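Local structure of pectate lyase 1 (Juniperus ashei, 1PXZ) at residues E273-C285 and A302-K314. The protein cleaves pectate, the polygalacturonate of plant cell walls, by calcium-dependent elimination, though with low activity, and is the major allergen of mountain cedar pollen. Numbering follows the deposited sequence.
Sequences ESYKKEVTKRIGC and AFINGAYFVSSGK
Arg282 turns the end of its guanidinium group to the carbonyl oxygen of Val310, which accepts from both NH1 and NH2 at 2.8 Å; the oxygen lies in the guanidinium plane, while both nitrogens approach from the same face of the carbonyl. NH2 also donates to Ser312 OG (2.8 Å), and a water accepts from NE and donates to that hydroxyl. Arginine suits the place because its in-plane N-H groups serve three acceptors, one at the NH1/NH2 end and two on the NE/NH2 side. Ser312 OG is hydrogen-bonded to Trp294 O as well.

Thr280 OG1 sits between its backbone N and carbonyl carbon (chi1 39°), where it accepts from Val310 N at 3.1 Å and donates to Glu278 OE2 (2.6 Å). A threonine suits this place twice over, since its CG2 lies 3.5 Å from the centroid of the Phe309 ring, over the middle of one face. In the parallel beta-helix, strand 280-282 is the outermost of its sheet; strand 302-304 stacks on 267-269, and the chain after its turn passes along 278-282. Val279 N donates to Tyr308 O in a nearly straight bond (2.8 Å, 176°) and Tyr308 N to Lys277 O (3.3 Å), forming a single bridge.

Glu278 CA packs over the Tyr308 ring (CH-pi). Lys277 is long enough to bring NZ 2.8 Å from Asn305 O in the type I' turn, where Gly306 leaves room for its CD; Pro271 O is its second acceptor, and Asn305 ND2 binds Ala270 O.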
ATOM      1  N   GLU A 273     -25.696  10.806  -1.106  1.00 11.58           N
ATOM      2  CA  GLU A 273     -26.739   9.914  -1.613  1.00 12.93           C
ATOM      3  C   GLU A 273     -27.121   8.829  -0.605  1.00 14.53           C
ATOM      4  O   GLU A 273     -26.248   8.217   0.005  1.00 13.26           O
ATOM      5  CB  GLU A 273     -26.306   9.218  -2.909  1.00 19.22           C
ATOM      6  CG  GLU A 273     -25.982  10.096  -4.100  1.00 29.18           C
ATOM      7  CD  GLU A 273     -24.789  11.021  -4.012  1.00 35.29           C
ATOM      8  OE1 GLU A 273     -23.882  10.876  -3.163  1.00 17.28           O
ATOM      9  OE2 GLU A 273     -24.709  11.988  -4.815  1.00 42.17           O
ATOM     10  N   SER A 274     -28.422   8.593  -0.473  1.00 15.11           N
ATOM     11  CA  SER A 274     -28.963   7.530   0.360  1.00 14.84           C
ATOM     12  C   SER A 274     -28.342   6.165   0.120  1.00 13.85           C
ATOM     13  O   SER A 274     -28.004   5.407   1.043  1.00 14.02           O
ATOM     14  CB  SER A 274     -30.487   7.407   0.078  1.00 17.30           C
ATOM     15  OG  SER A 274     -31.048   6.398   0.906  1.00 21.91           O
ATOM     16  N   TYR A 275     -28.194   5.822  -1.165  1.00 10.88           N
ATOM     17  CA  TYR A 275     -27.731   4.475  -1.506  1.00 16.13           C
ATOM     18  C   TYR A 275     -26.211   4.383  -1.425  1.00 15.01           C
ATOM     19  O   TYR A 275     -25.629   3.376  -1.835  1.00 15.46           O
ATOM     20  CB  TYR A 275     -28.240   4.066  -2.894  1.00 18.93           C
ATOM     21  CG  TYR A 275     -27.776   5.000  -3.999  1.00 31.32           C
ATOM     22  CD1 TYR A 275     -28.510   6.147  -4.293  1.00 26.79           C
ATOM     23  CD2 TYR A 275     -26.620   4.737  -4.734  1.00 26.05           C
ATOM     24  CE1 TYR A 275     -28.099   7.008  -5.294  1.00 31.85           C
ATOM     25  CE2 TYR A 275     -26.214   5.603  -5.736  1.00 28.93           C
ATOM     26  CZ  TYR A 275     -26.956   6.730  -6.009  1.00 30.75           C
ATOM     27  OH  TYR A 275     -26.556   7.594  -7.010  1.00 44.82           O
ATOM     28  N   LYS A 276     -25.538   5.398  -0.898  1.00 13.50           N
ATOM     29  CA  LYS A 276     -24.085   5.297  -0.747  1.00 11.85           C
ATOM     30  C   LYS A 276     -23.667   5.446   0.705  1.00 13.43           C
ATOM     31  O   LYS A 276     -22.474   5.578   0.987  1.00 10.35           O
ATOM     32  CB  LYS A 276     -23.369   6.384  -1.559  1.00 14.53           C
ATOM     33  CG  LYS A 276     -23.598   6.322  -3.065  1.00  9.90           C
ATOM     34  CD  LYS A 276     -22.759   7.369  -3.791  1.00 15.22           C
ATOM     35  CE  LYS A 276     -23.046   7.336  -5.284  1.00 24.12           C
ATOM     36  NZ  LYS A 276     -22.042   8.099  -6.077  1.00 20.00           N
ATOM     37  N   LYS A 277     -24.607   5.458   1.654  1.00  8.06           N
ATOM     38  CA  LYS A 277     -24.276   5.713   3.046  1.00  8.35           C
ATOM     39  C   LYS A 277     -23.524   4.554   3.689  1.00  4.87           C
ATOM     40  O   LYS A 277     -22.785   4.756   4.653  1.00 10.55           O
ATOM     41  CB  LYS A 277     -25.574   5.934   3.867  1.00 10.53           C
ATOM     42  CG  LYS A 277     -26.337   7.188   3.422  1.00 12.44           C
ATOM     43  CD  LYS A 277     -25.568   8.471   3.697  1.00 13.67           C
ATOM     44  CE  LYS A 277     -26.412   9.726   3.449  1.00  8.84           C
ATOM     45  NZ  LYS A 277     -25.575  10.964   3.596  1.00 10.70           N
ATOM     46  N   GLU A 278     -23.705   3.348   3.166  1.00  7.85           N
ATOM     47  CA  GLU A 278     -23.105   2.174   3.790  1.00 10.04           C
ATOM     48  C   GLU A 278     -21.602   2.092   3.490  1.00  8.44           C
ATOM     49  O   GLU A 278     -21.180   2.157   2.339  1.00 13.12           O
ATOM     50  CB  GLU A 278     -23.764   0.856   3.343  1.00 10.08           C
ATOM     51  CG  GLU A 278     -23.287  -0.255   4.286  1.00 12.15           C
ATOM     52  CD  GLU A 278     -23.844  -1.615   3.950  1.00 23.00           C
ATOM     53  OE1 GLU A 278     -24.879  -1.657   3.251  1.00 16.70           O
ATOM     54  OE2 GLU A 278     -23.246  -2.634   4.386  1.00 18.85           O
ATOM     55  N   VAL A 279     -20.814   1.960   4.548  1.00  7.68           N
ATOM     56  CA  VAL A 279     -19.355   1.922   4.391  1.00  8.37           C
ATOM     57  C   VAL A 279     -18.949   0.612   3.726  1.00 16.07           C
ATOM     58  O   VAL A 279     -18.071   0.596   2.860  1.00 11.67           O
ATOM     59  CB  VAL A 279     -18.689   2.020   5.767  1.00  7.36           C
ATOM     60  CG1 VAL A 279     -17.220   1.578   5.715  1.00  8.13           C
ATOM     61  CG2 VAL A 279     -18.827   3.425   6.357  1.00  6.79           C
ATOM     62  N   THR A 280     -19.582  -0.474   4.156  1.00  9.62           N
ATOM     63  CA  THR A 280     -19.325  -1.851   3.787  1.00  7.78           C
ATOM     64  C   THR A 280     -20.091  -2.342   2.566  1.00 12.09           C
ATOM     65  O   THR A 280     -21.211  -1.939   2.249  1.00 14.36           O
ATOM     66  CB  THR A 280     -19.745  -2.821   4.931  1.00  9.66           C
ATOM     67  OG1 THR A 280     -20.967  -2.333   5.524  1.00 10.55           O
ATOM     68  CG2 THR A 280     -18.702  -2.856   6.033  1.00 10.51           C
ATOM     69  N   LYS A 281     -19.458  -3.281   1.864  1.00  9.78           N
ATOM     70  CA  LYS A 281     -20.092  -3.968   0.765  1.00  8.81           C
ATOM     71  C   LYS A 281     -19.603  -5.416   0.659  1.00 10.61           C
ATOM     72  O   LYS A 281     -18.422  -5.652   0.432  1.00  9.92           O
ATOM     73  CB  LYS A 281     -19.855  -3.273  -0.588  1.00  9.61           C
ATOM     74  CG  LYS A 281     -20.801  -3.860  -1.648  1.00 14.65           C
ATOM     75  CD  LYS A 281     -20.861  -2.950  -2.872  1.00 24.24           C
ATOM     76  CE  LYS A 281     -21.517  -3.690  -4.035  1.00 36.94           C
ATOM     77  NZ  LYS A 281     -20.564  -3.911  -5.162  1.00 61.11           N
ATOM     78  N   ARG A 282     -20.525  -6.365   0.828  1.00 11.00           N
ATOM     79  CA  ARG A 282     -20.227  -7.773   0.638  1.00 15.29           C
ATOM     80  C   ARG A 282     -20.540  -8.191  -0.788  1.00 18.80           C
ATOM     81  O   ARG A 282     -21.614  -7.934  -1.326  1.00 15.45           O
ATOM     82  CB  ARG A 282     -21.043  -8.675   1.570  1.00 17.06           C
ATOM     83  CG  ARG A 282     -20.466  -8.777   2.972  1.00 18.39           C
ATOM     84  CD  ARG A 282     -21.405  -8.049   3.929  1.00 22.09           C
ATOM     85  NE  ARG A 282     -21.046  -8.337   5.325  1.00 20.72           N
ATOM     86  CZ  ARG A 282     -21.023  -7.339   6.209  1.00 14.24           C
ATOM     87  NH1 ARG A 282     -21.334  -6.106   5.800  1.00 10.73           N
ATOM     88  NH2 ARG A 282     -20.696  -7.626   7.452  1.00 13.59           N
ATOM     89  N   ILE A 283     -19.578  -8.859  -1.399  1.00 18.85           N
ATOM     90  CA  ILE A 283     -19.743  -9.255  -2.796  1.00 14.20           C
ATOM     91  C   ILE A 283     -19.760 -10.763  -2.914  1.00 21.62           C
ATOM     92  O   ILE A 283     -18.885 -11.428  -2.359  1.00 22.45           O
ATOM     93  CB  ILE A 283     -18.590  -8.608  -3.586  1.00 22.84           C
ATOM     94  CG1 ILE A 283     -18.673  -7.078  -3.585  1.00 28.06           C
ATOM     95  CG2 ILE A 283     -18.508  -9.136  -5.001  1.00 26.99           C
ATOM     96  CD1 ILE A 283     -17.350  -6.354  -3.613  1.00 28.60           C
ATOM     97  N   GLY A 284     -20.735 -11.336  -3.612  1.00 31.44           N
ATOM     98  CA  GLY A 284     -20.746 -12.754  -3.924  1.00 34.81           C
ATOM     99  C   GLY A 284     -21.299 -13.622  -2.819  1.00 45.71           C
ATOM    100  O   GLY A 284     -20.993 -14.812  -2.690  1.00 43.95           O
ATOM    101  N   CYS A 285     -22.152 -13.045  -1.976  1.00 50.14           N
ATOM    102  CA  CYS A 285     -22.771 -13.832  -0.912  1.00 59.27           C
ATOM    103  C   CYS A 285     -23.509 -15.057  -1.428  1.00 64.17           C
ATOM    104  O   CYS A 285     -24.167 -15.023  -2.473  1.00 57.20           O
ATOM    105  CB  CYS A 285     -23.720 -12.899  -0.146  1.00 61.86           C
ATOM    106  SG  CYS A 285     -22.794 -11.726   0.887  1.00 73.06           S
ATOM    107  N   ALA A 302     -15.632   6.209  13.788  1.00  9.50           N
ATOM    108  CA  ALA A 302     -16.466   7.412  13.848  1.00 10.04           C
ATOM    109  C   ALA A 302     -17.237   7.549  12.536  1.00 18.32           C
ATOM    110  O   ALA A 302     -16.661   7.188  11.500  1.00 12.22           O
ATOM    111  CB  ALA A 302     -15.630   8.634  14.147  1.00 11.28           C
ATOM    112  N   PHE A 303     -18.475   8.039  12.576  1.00 11.67           N
ATOM    113  CA  PHE A 303     -19.328   8.054  11.388  1.00 10.13           C
ATOM    114  C   PHE A 303     -19.901   9.448  11.186  1.00 14.91           C
ATOM    115  O   PHE A 303     -20.496  10.014  12.086  1.00 18.20           O
ATOM    116  CB  PHE A 303     -20.496   7.050  11.475  1.00 11.24           C
ATOM    117  CG  PHE A 303     -19.968   5.629  11.630  1.00 13.14           C
ATOM    118  CD1 PHE A 303     -19.627   4.893  10.521  1.00  8.71           C
ATOM    119  CD2 PHE A 303     -19.804   5.049  12.877  1.00 13.02           C
ATOM    120  CE1 PHE A 303     -19.117   3.612  10.649  1.00  8.62           C
ATOM    121  CE2 PHE A 303     -19.295   3.772  13.028  1.00 14.05           C
ATOM    122  CZ  PHE A 303     -18.952   3.053  11.904  1.00  9.59           C
ATOM    123  N   ILE A 304     -19.705   9.989   9.995  1.00 11.29           N
ATOM    124  CA  ILE A 304     -20.138  11.359   9.736  1.00 10.84           C
ATOM    125  C   ILE A 304     -21.088  11.354   8.546  1.00 13.13           C
ATOM    126  O   ILE A 304     -20.970  10.530   7.628  1.00  9.70           O
ATOM    127  CB  ILE A 304     -18.898  12.230   9.494  1.00 13.82           C
ATOM    128  CG1 ILE A 304     -17.946  12.262  10.697  1.00 19.57           C
ATOM    129  CG2 ILE A 304     -19.284  13.638   9.073  1.00 16.40           C
ATOM    130  CD1 ILE A 304     -16.576  12.828  10.387  1.00 20.86           C
ATOM    131  N   ASN A 305     -22.052  12.271   8.559  1.00 11.25           N
ATOM    132  CA  ASN A 305     -22.966  12.448   7.441  1.00  9.94           C
ATOM    133  C   ASN A 305     -23.746  11.188   7.140  1.00  7.22           C
ATOM    134  O   ASN A 305     -24.052  10.926   5.974  1.00 10.45           O
ATOM    135  CB  ASN A 305     -22.233  12.908   6.159  1.00 11.66           C
ATOM    136  CG  ASN A 305     -23.189  13.611   5.202  1.00 23.53           C
ATOM    137  OD1 ASN A 305     -24.022  14.418   5.643  1.00 21.59           O
ATOM    138  ND2 ASN A 305     -23.142  13.373   3.894  1.00 15.82           N
ATOM    139  N   GLY A 306     -24.105  10.409   8.169  1.00 10.01           N
ATOM    140  CA  GLY A 306     -25.029   9.305   7.915  1.00 14.89           C
ATOM    141  C   GLY A 306     -24.354   7.993   7.560  1.00 12.79           C
ATOM    142  O   GLY A 306     -25.005   6.989   7.271  1.00 13.64           O
ATOM    143  N   ALA A 307     -23.029   7.966   7.562  1.00  7.96           N
ATOM    144  CA  ALA A 307     -22.289   6.735   7.296  1.00  6.93           C
ATOM    145  C   ALA A 307     -22.615   5.646   8.313  1.00  7.79           C
ATOM    146  O   ALA A 307     -22.787   5.977   9.486  1.00  7.21           O
ATOM    147  CB  ALA A 307     -20.787   7.024   7.370  1.00 10.37           C
ATOM    148  N   TYR A 308     -22.634   4.391   7.884  1.00  8.57           N
ATOM    149  CA  TYR A 308     -22.717   3.293   8.838  1.00  9.97           C
ATOM    150  C   TYR A 308     -22.009   2.054   8.309  1.00 11.09           C
ATOM    151  O   TYR A 308     -21.855   1.862   7.093  1.00  9.18           O
ATOM    152  CB  TYR A 308     -24.193   2.957   9.158  1.00 16.19           C
ATOM    153  CG  TYR A 308     -25.009   2.606   7.935  1.00  8.15           C
ATOM    154  CD1 TYR A 308     -25.670   3.609   7.214  1.00 10.72           C
ATOM    155  CD2 TYR A 308     -25.116   1.303   7.503  1.00  9.07           C
ATOM    156  CE1 TYR A 308     -26.398   3.236   6.103  1.00 11.68           C
ATOM    157  CE2 TYR A 308     -25.853   0.929   6.392  1.00  9.14           C
ATOM    158  CZ  TYR A 308     -26.492   1.926   5.696  1.00 15.86           C
ATOM    159  OH  TYR A 308     -27.220   1.583   4.578  1.00 14.64           O
ATOM    160  N   PHE A 309     -21.593   1.217   9.257  1.00 10.61           N
ATOM    161  CA  PHE A 309     -20.872  -0.023   8.963  1.00 10.24           C
ATOM    162  C   PHE A 309     -21.753  -1.199   9.345  1.00 10.41           C
ATOM    163  O   PHE A 309     -22.211  -1.256  10.485  1.00 12.99           O
ATOM    164  CB  PHE A 309     -19.572  -0.019   9.762  1.00  9.30           C
ATOM    165  CG  PHE A 309     -18.559  -1.115   9.526  1.00 10.07           C
ATOM    166  CD1 PHE A 309     -18.758  -2.434   9.882  1.00 12.90           C
ATOM    167  CD2 PHE A 309     -17.350  -0.762   8.929  1.00 10.20           C
ATOM    168  CE1 PHE A 309     -17.810  -3.413   9.657  1.00 18.03           C
ATOM    169  CE2 PHE A 309     -16.390  -1.730   8.699  1.00  9.15           C
ATOM    170  CZ  PHE A 309     -16.600  -3.047   9.066  1.00  9.38           C
ATOM    171  N   VAL A 310     -21.970  -2.137   8.440  1.00  8.94           N
ATOM    172  CA  VAL A 310     -22.763  -3.322   8.791  1.00  9.60           C
ATOM    173  C   VAL A 310     -21.794  -4.422   9.213  1.00 12.82           C
ATOM    174  O   VAL A 310     -21.059  -5.001   8.409  1.00 10.95           O
ATOM    175  CB  VAL A 310     -23.641  -3.736   7.614  1.00 10.20           C
ATOM    176  CG1 VAL A 310     -24.380  -5.029   7.922  1.00 15.46           C
ATOM    177  CG2 VAL A 310     -24.648  -2.629   7.298  1.00 14.40           C
ATOM    178  N   SER A 311     -21.793  -4.665  10.516  1.00 14.32           N
ATOM    179  CA  SER A 311     -20.936  -5.663  11.146  1.00 14.55           C
ATOM    180  C   SER A 311     -21.452  -7.081  10.993  1.00 20.39           C
ATOM    181  O   SER A 311     -22.659  -7.295  10.792  1.00 16.34           O
ATOM    182  CB  SER A 311     -20.868  -5.351  12.662  1.00 17.93           C
ATOM    183  OG  SER A 311     -19.785  -4.448  12.834  1.00 37.63           O
ATOM    184  N   SER A 312     -20.560  -8.057  11.101  1.00 10.14           N
ATOM    185  CA  SER A 312     -20.981  -9.465  11.165  1.00 14.79           C
ATOM    186  C   SER A 312     -19.951 -10.221  12.009  1.00 20.28           C
ATOM    187  O   SER A 312     -18.767  -9.858  12.044  1.00 12.95           O
ATOM    188  CB  SER A 312     -21.183 -10.098   9.795  1.00 10.89           C
ATOM    189  OG  SER A 312     -20.055  -9.945   8.941  1.00 22.01           O
ATOM    190  N   GLY A 313     -20.392 -11.245  12.730  1.00 30.25           N
ATOM    191  CA  GLY A 313     -19.517 -11.985  13.646  1.00 27.22           C
ATOM    192  C   GLY A 313     -19.639 -11.390  15.037  1.00 30.23           C
ATOM    193  O   GLY A 313     -20.221 -10.309  15.185  1.00 33.22           O
ATOM    194  N   LYS A 314     -19.122 -12.035  16.080  1.00 19.49           N
ATOM    195  CA  LYS A 314     -19.321 -11.500  17.427  1.00 24.98           C
ATOM    196  C   LYS A 314     -18.236 -10.496  17.812  1.00 40.98           C
ATOM    197  O   LYS A 314     -17.141 -10.427  17.249  1.00 31.28           O
ATOM    198  CB  LYS A 314     -19.360 -12.635  18.457  1.00 36.83           C
ATOM    199  CG  LYS A 314     -18.034 -13.350  18.653  1.00 42.50           C
ATOM    200  CD  LYS A 314     -17.929 -14.609  17.810  1.00 51.49           C
ATOM    201  CE  LYS A 314     -17.273 -14.360  16.465  1.00 48.94           C
ATOM    202  NZ  LYS A 314     -18.246 -14.477  15.339  1.00 20.13           N
TER
HETATM  203  O   HOH W   1     -20.799 -10.760   6.358  1.00 36.17           O